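Local coordinates for protein ftsY (Mycoplasma mycoides, PDB 1ZU4) that belongs to the SRP54-type proteins as the signal recognition particle receptor, pairing a helical bundle domain with a P-loop GTPase domain, at residues A[16-19]-A[20-24]. Numbering follows the deposited sequence.
Sequences FNFS and KDIKK
Phe18 and Ile22, one helical turn apart, run alongside each other from the same flank of the helix. Ile22 CG1 sits over one face of the Phe18 ring, 4.0 Å from Phe18 CE2. CG1 of Ile22 is anti to its own carbonyl carbon (chi1 -68°), which turns this branch back along the helix to Phe18. Ile22 N donates to Phe18 O at 2.9 Å. The same i to i+4 pattern joins Lys20 N to Phe16 O and Lys23 N to Ser19 O. The longest of these bonds is Asp21 N to Asn17 O, 3.2 Å. A water also donates to Asn17 O (3.1 Å) and to Asp21 OD1 (2.7 Å), bridging backbone and carboxylate. All this lies on helix 12-27, over about two and a half turns, in the helical bundle (N) domain of the SRP receptor. Phe18, Ser19 and Ile22 are buried, while Phe16, Lys20 and Lys23 are exposed. The aliphatic chain of Lys23 runs past Ser19 O, with Lys23 CG 3.1 Å from it. Ser19 OG bonds back to Ala15 O. Val43 of helix 34-46 and Leu78 of helix 71-87 pack on both Phe18 and Ile22. Phe312 meets the Phe18 ring edge-to-face.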
ATOM      1  N   PHE A  16     -16.901   2.734 -10.681  1.00 20.31           N
ATOM      2  CA  PHE A  16     -17.855   2.393 -11.715  1.00 20.77           C
ATOM      3  C   PHE A  16     -18.552   1.044 -11.457  1.00 21.20           C
ATOM      4  O   PHE A  16     -19.774   0.938 -11.592  1.00 22.46           O
ATOM      5  CB  PHE A  16     -17.206   2.320 -13.094  1.00 21.40           C
ATOM      6  CG  PHE A  16     -18.195   1.909 -14.161  1.00 23.68           C
ATOM      7  CD1 PHE A  16     -19.095   2.852 -14.676  1.00 25.57           C
ATOM      8  CD2 PHE A  16     -18.289   0.579 -14.579  1.00 27.01           C
ATOM      9  CE1 PHE A  16     -20.068   2.457 -15.632  1.00 26.28           C
ATOM     10  CE2 PHE A  16     -19.251   0.185 -15.537  1.00 28.44           C
ATOM     11  CZ  PHE A  16     -20.127   1.123 -16.050  1.00 26.30           C
ATOM     12  N   ASN A  17     -17.758   0.021 -11.177  1.00 20.73           N
ATOM     13  CA  ASN A  17     -18.252  -1.309 -10.840  1.00 21.64           C
ATOM     14  C   ASN A  17     -19.190  -1.357  -9.594  1.00 21.24           C
ATOM     15  O   ASN A  17     -20.262  -1.991  -9.609  1.00 20.19           O
ATOM     16  CB  ASN A  17     -17.026  -2.159 -10.584  1.00 22.57           C
ATOM     17  CG  ASN A  17     -17.281  -3.636 -10.736  1.00 26.22           C
ATOM     18  OD1 ASN A  17     -17.110  -4.216 -11.835  1.00 33.03           O
ATOM     19  ND2 ASN A  17     -17.600  -4.284  -9.623  1.00 27.40           N
ATOM     20  N   PHE A  18     -18.750  -0.723  -8.501  1.00 20.39           N
ATOM     21  CA  PHE A  18     -19.520  -0.630  -7.271  1.00 19.63           C
ATOM     22  C   PHE A  18     -20.819   0.159  -7.522  1.00 20.83           C
ATOM     23  O   PHE A  18     -21.894  -0.307  -7.176  1.00 20.19           O
ATOM     24  CB  PHE A  18     -18.634   0.017  -6.181  1.00 20.46           C
ATOM     25  CG  PHE A  18     -19.170  -0.101  -4.778  1.00 19.34           C
ATOM     26  CD1 PHE A  18     -18.831   0.850  -3.835  1.00 22.15           C
ATOM     27  CD2 PHE A  18     -20.040  -1.135  -4.409  1.00 18.20           C
ATOM     28  CE1 PHE A  18     -19.287   0.756  -2.511  1.00 21.16           C
ATOM     29  CE2 PHE A  18     -20.499  -1.239  -3.076  1.00 21.56           C
ATOM     30  CZ  PHE A  18     -20.122  -0.297  -2.132  1.00 21.31           C
ATOM     31  N   SER A  19     -20.748   1.338  -8.148  1.00 21.66           N
ATOM     32  CA  SER A  19     -21.990   2.076  -8.440  1.00 22.27           C
ATOM     33  C   SER A  19     -22.926   1.376  -9.432  1.00 23.10           C
ATOM     34  O   SER A  19     -24.155   1.575  -9.372  1.00 22.13           O
ATOM     35  CB  SER A  19     -21.705   3.478  -8.959  1.00 22.88           C
ATOM     36  OG  SER A  19     -21.173   3.415 -10.266  1.00 23.98           O
ATOM     37  N   LYS A  20     -22.365   0.594 -10.353  1.00 24.28           N
ATOM     38  CA  LYS A  20     -23.192  -0.147 -11.302  1.00 25.91           C
ATOM     39  C   LYS A  20     -24.059  -1.127 -10.530  1.00 25.70           C
ATOM     40  O   LYS A  20     -25.261  -1.218 -10.780  1.00 25.05           O
ATOM     41  CB  LYS A  20     -22.347  -0.888 -12.334  1.00 27.04           C
ATOM     42  CG  LYS A  20     -23.144  -1.472 -13.503  1.00 30.05           C
ATOM     43  CD  LYS A  20     -22.347  -2.631 -14.125  1.00 34.42           C
ATOM     44  CE  LYS A  20     -22.937  -3.004 -15.501  1.00 39.38           C
ATOM     45  NZ  LYS A  20     -24.070  -3.987 -15.358  1.00 39.10           N
ATOM     46  N   ASP A  21     -23.455  -1.832  -9.574  1.00 24.88           N
ATOM     47  CA  ASP A  21     -24.205  -2.733  -8.698  1.00 24.95           C
ATOM     48  C   ASP A  21     -25.160  -2.009  -7.760  1.00 25.59           C
ATOM     49  O   ASP A  21     -26.287  -2.482  -7.521  1.00 25.89           O
ATOM     50  CB  ASP A  21     -23.245  -3.617  -7.881  1.00 24.53           C
ATOM     51  CG  ASP A  21     -22.546  -4.655  -8.741  1.00 24.02           C
ATOM     52  OD1 ASP A  21     -22.933  -4.775  -9.946  1.00 24.39           O
ATOM     53  OD2 ASP A  21     -21.625  -5.330  -8.225  1.00 20.35           O
ATOM     54  N   ILE A  22     -24.727  -0.875  -7.210  1.00 25.49           N
ATOM     55  CA  ILE A  22     -25.607  -0.117  -6.309  1.00 26.43           C
ATOM     56  C   ILE A  22     -26.835   0.449  -7.063  1.00 27.37           C
ATOM     57  O   ILE A  22     -27.976   0.446  -6.555  1.00 27.45           O
ATOM     58  CB  ILE A  22     -24.828   0.976  -5.542  1.00 26.41           C
ATOM     59  CG1 ILE A  22     -23.835   0.353  -4.544  1.00 25.82           C
ATOM     60  CG2 ILE A  22     -25.780   2.022  -4.886  1.00 25.14           C
ATOM     61  CD1 ILE A  22     -24.466  -0.312  -3.352  1.00 25.20           C
ATOM     62  N   LYS A  23     -26.611   0.908  -8.288  1.00 28.22           N
ATOM     63  CA  LYS A  23     -27.715   1.474  -9.086  1.00 29.09           C
ATOM     64  C   LYS A  23     -28.766   0.427  -9.423  1.00 28.73           C
ATOM     65  O   LYS A  23     -29.952   0.686  -9.335  1.00 27.90           O
ATOM     66  CB  LYS A  23     -27.192   2.214 -10.336  1.00 29.69           C
ATOM     67  CG  LYS A  23     -26.467   3.526  -9.958  1.00 31.25           C
ATOM     68  CD  LYS A  23     -25.611   4.097 -11.091  1.00 35.43           C
ATOM     69  CE  LYS A  23     -25.184   5.505 -10.710  1.00 37.28           C
ATOM     70  NZ  LYS A  23     -24.540   6.184 -11.848  1.00 40.38           N
ATOM     71  N   LYS A  24     -28.324  -0.760  -9.796  1.00 29.41           N
ATOM     72  CA  LYS A  24     -29.207  -1.905  -9.891  1.00 30.58           C
ATOM     73  C   LYS A  24     -29.998  -2.156  -8.578  1.00 30.07           C
ATOM     74  O   LYS A  24     -31.200  -2.382  -8.599  1.00 29.44           O
ATOM     75  CB  LYS A  24     -28.366  -3.126 -10.269  1.00 31.25           C
ATOM     76  CG  LYS A  24     -29.195  -4.382 -10.517  1.00 35.47           C
ATOM     77  CD  LYS A  24     -28.593  -5.282 -11.621  1.00 38.26           C
ATOM     78  CE  LYS A  24     -29.547  -6.457 -11.862  1.00 40.79           C
ATOM     79  NZ  LYS A  24     -30.955  -5.960 -12.085  1.00 39.65           N
TER
HETATM   80  O   HOH W   1     -21.038  -4.171 -11.723  1.00 48.39           O